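Local atomic coordinates of tyrosine-protein kinase receptor torso (PDB entry 5AOQ), a protein that acts as the receptor tyrosine kinase for prothoracicotropic hormone, whose binding triggers MAPK signalling and helps to start metamorphosis in the silkworm. Residues E51-S56 with L131-E136. Sequence-based numbering, arbitrary orientation.
Sequences EETGIS and LQDWME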
loop_
_atom_site.group_PDB
_atom_site.type_symbol
_atom_site.label_atom_id
_atom_site.label_comp_id
_atom_site.label_asym_id
_atom_site.label_seq_id
_atom_site.Cartn_x
_atom_site.Cartn_y
_atom_site.Cartn_z
ATOM N N GLU A 51 10.257 -0.725 -29.945
ATOM C CA GLU A 51 10.000 -0.116 -31.243
ATOM C C GLU A 51 10.898 -0.710 -32.328
ATOM O O GLU A 51 10.654 -0.513 -33.517
ATOM C CB GLU A 51 10.183 1.400 -31.149
ATOM C CG GLU A 51 9.061 2.084 -30.374
ATOM C CD GLU A 51 9.272 3.575 -30.205
ATOM O OE1 GLU A 51 10.363 3.974 -29.746
ATOM O OE2 GLU A 51 8.343 4.347 -30.522
ATOM N N GLU A 52 11.928 -1.442 -31.909
ATOM C CA GLU A 52 12.841 -2.104 -32.838
ATOM C C GLU A 52 12.523 -3.590 -32.980
ATOM O O GLU A 52 13.206 -4.308 -33.712
ATOM C CB GLU A 52 14.293 -1.936 -32.384
ATOM C CG GLU A 52 14.825 -0.519 -32.505
ATOM C CD GLU A 52 16.299 -0.424 -32.156
ATOM O OE1 GLU A 52 16.808 -1.334 -31.467
ATOM O OE2 GLU A 52 16.947 0.561 -32.567
ATOM N N THR A 53 11.486 -4.048 -32.286
ATOM C CA THR A 53 11.112 -5.458 -32.305
ATOM C C THR A 53 10.079 -5.735 -33.392
ATOM O O THR A 53 9.215 -4.901 -33.663
ATOM C CB THR A 53 10.543 -5.900 -30.943
ATOM O OG1 THR A 53 11.401 -5.442 -29.892
ATOM C CG2 THR A 53 10.420 -7.416 -30.874
ATOM N N GLY A 54 10.178 -6.911 -34.010
ATOM C CA GLY A 54 9.311 -7.279 -35.115
ATOM C C GLY A 54 8.290 -8.335 -34.735
ATOM O O GLY A 54 8.000 -8.533 -33.557
ATOM N N ILE A 55 7.743 -9.010 -35.744
ATOM C CA ILE A 55 6.725 -10.039 -35.539
ATOM C C ILE A 55 6.979 -11.227 -36.465
ATOM O O ILE A 55 7.093 -11.058 -37.677
ATOM C CB ILE A 55 5.305 -9.493 -35.792
ATOM C CG1 ILE A 55 5.015 -8.314 -34.860
ATOM C CG2 ILE A 55 4.264 -10.596 -35.596
ATOM C CD1 ILE A 55 3.737 -7.577 -35.182
ATOM N N SER A 56 7.058 -12.424 -35.889
ATOM C CA SER A 56 7.385 -13.625 -36.653
ATOM C C SER A 56 6.144 -14.410 -37.069
ATOM O O SER A 56 5.052 -14.196 -36.538
ATOM C CB SER A 56 8.309 -14.531 -35.838
ATOM O OG SER A 56 7.644 -15.045 -34.700
ATOM N N LEU A 131 14.496 -7.715 -27.036
ATOM C CA LEU A 131 13.257 -8.392 -27.393
ATOM C C LEU A 131 13.331 -8.966 -28.797
ATOM O O LEU A 131 13.510 -8.222 -29.761
ATOM C CB LEU A 131 12.081 -7.423 -27.300
ATOM C CG LEU A 131 11.761 -6.871 -25.914
ATOM C CD1 LEU A 131 10.953 -5.594 -26.046
ATOM C CD2 LEU A 131 11.001 -7.904 -25.099
ATOM N N GLN A 132 13.202 -10.283 -28.917
ATOM C CA GLN A 132 13.079 -10.894 -30.233
ATOM C C GLN A 132 11.623 -10.791 -30.667
ATOM O O GLN A 132 10.744 -10.521 -29.850
ATOM C CB GLN A 132 13.557 -12.349 -30.223
ATOM C CG GLN A 132 12.727 -13.302 -29.382
ATOM C CD GLN A 132 13.317 -14.701 -29.349
ATOM O OE1 GLN A 132 12.623 -15.687 -29.599
ATOM N NE2 GLN A 132 14.605 -14.795 -29.033
ATOM N N ASP A 133 11.381 -10.988 -31.959
ATOM C CA ASP A 133 10.079 -10.711 -32.563
ATOM C C ASP A 133 8.915 -11.403 -31.850
ATOM O O ASP A 133 9.029 -12.545 -31.406
ATOM C CB ASP A 133 10.104 -11.113 -34.037
ATOM C CG ASP A 133 11.142 -10.343 -34.831
ATOM O OD1 ASP A 133 12.078 -9.793 -34.211
ATOM O OD2 ASP A 133 11.023 -10.284 -36.072
ATOM N N TRP A 134 7.796 -10.689 -31.750
ATOM C CA TRP A 134 6.610 -11.177 -31.057
ATOM C C TRP A 134 6.026 -12.421 -31.717
ATOM O O TRP A 134 6.078 -12.570 -32.938
ATOM C CB TRP A 134 5.544 -10.077 -30.999
ATOM C CG TRP A 134 5.927 -8.928 -30.119
ATOM C CD1 TRP A 134 6.478 -7.741 -30.509
ATOM C CD2 TRP A 134 5.786 -8.855 -28.696
ATOM N NE1 TRP A 134 6.690 -6.936 -29.416
ATOM C CE2 TRP A 134 6.275 -7.597 -28.291
ATOM C CE3 TRP A 134 5.292 -9.732 -27.727
ATOM C CZ2 TRP A 134 6.287 -7.197 -26.957
ATOM C CZ3 TRP A 134 5.310 -9.335 -26.404
ATOM C CH2 TRP A 134 5.800 -8.078 -26.030
ATOM N N MET A 135 5.471 -13.309 -30.895
ATOM C CA MET A 135 4.818 -14.522 -31.378
ATOM C C MET A 135 3.332 -14.481 -31.050
ATOM O O MET A 135 2.939 -14.226 -29.912
ATOM C CB MET A 135 5.466 -15.765 -30.766
ATOM C CG MET A 135 6.946 -15.894 -31.088
ATOM S SD MET A 135 7.648 -17.472 -30.575
ATOM C CE MET A 135 9.359 -17.238 -31.047
ATOM N N GLU A 136 2.511 -14.736 -32.063
ATOM C CA GLU A 136 1.066 -14.632 -31.937
ATOM C C GLU A 136 0.506 -15.736 -31.047
ATOM O O GLU A 136 0.775 -16.918 -31.264
ATOM C CB GLU A 136 0.422 -14.684 -33.324
ATOM C CG GLU A 136 -1.030 -14.244 -33.367
ATOM C CD GLU A 136 -1.544 -14.087 -34.788
ATOM O OE1 GLU A 136 -0.855 -14.543 -35.724
ATOM O OE2 GLU A 136 -2.635 -13.504 -34.966
#
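Thr53 lies against the backbone that leads from Leu131 to Asp133 and has more surface buried here than any other residue of the contact. Its chi1 of -47° sets OG1 beside the backbone N and turns CG2 anti to it. CG2 rests near the peptide oxygens of Leu131 and Gln132, 3.3 Å from Gln132 O, and comes obliquely to the Trp134 ring, CG2 to CD1 4.0 Å. The other branch, OG1, packs beside Leu131 CB while hydrogen-bonding to the backbone oxygen of Asn49. Trp134 joins the 51-56 segment mainly through its backbone. Its backbone N donates to Gly54 O over 2.8 Å, with the donor tilted 31° from the carbonyl plane; the same oxygen sits at the edge of the indole, near its plane. Two residues on, Ser56 N returns the bond to Trp134 O at 3.1 Å, almost straight at 167°. Ser56 OG, folded between its own backbone N and carbonyl carbon, adds a weak bond to this same acceptor. Asp133 lays its carboxylate alongside Gly54, where OD1 accepts a weak, 3.5 Å bond from Gly54 N. The indole itself is buried against Phe50, Leu84, Ile86 and Leu23, whereas Ile55, on the same face of the sheet, is largely exposed and touches Trp134 only loosely. Gly54 O and Ser56 N thus bracket Trp134 in the bonding pattern of a parallel beta bridge. It joins the short, weakly bonded strand 55-56 to strand 134-140, outermost of a four-stranded antiparallel sheet, on the side away from 118-124, within the unusual first fibronectin type III domain of the Torso ectodomain.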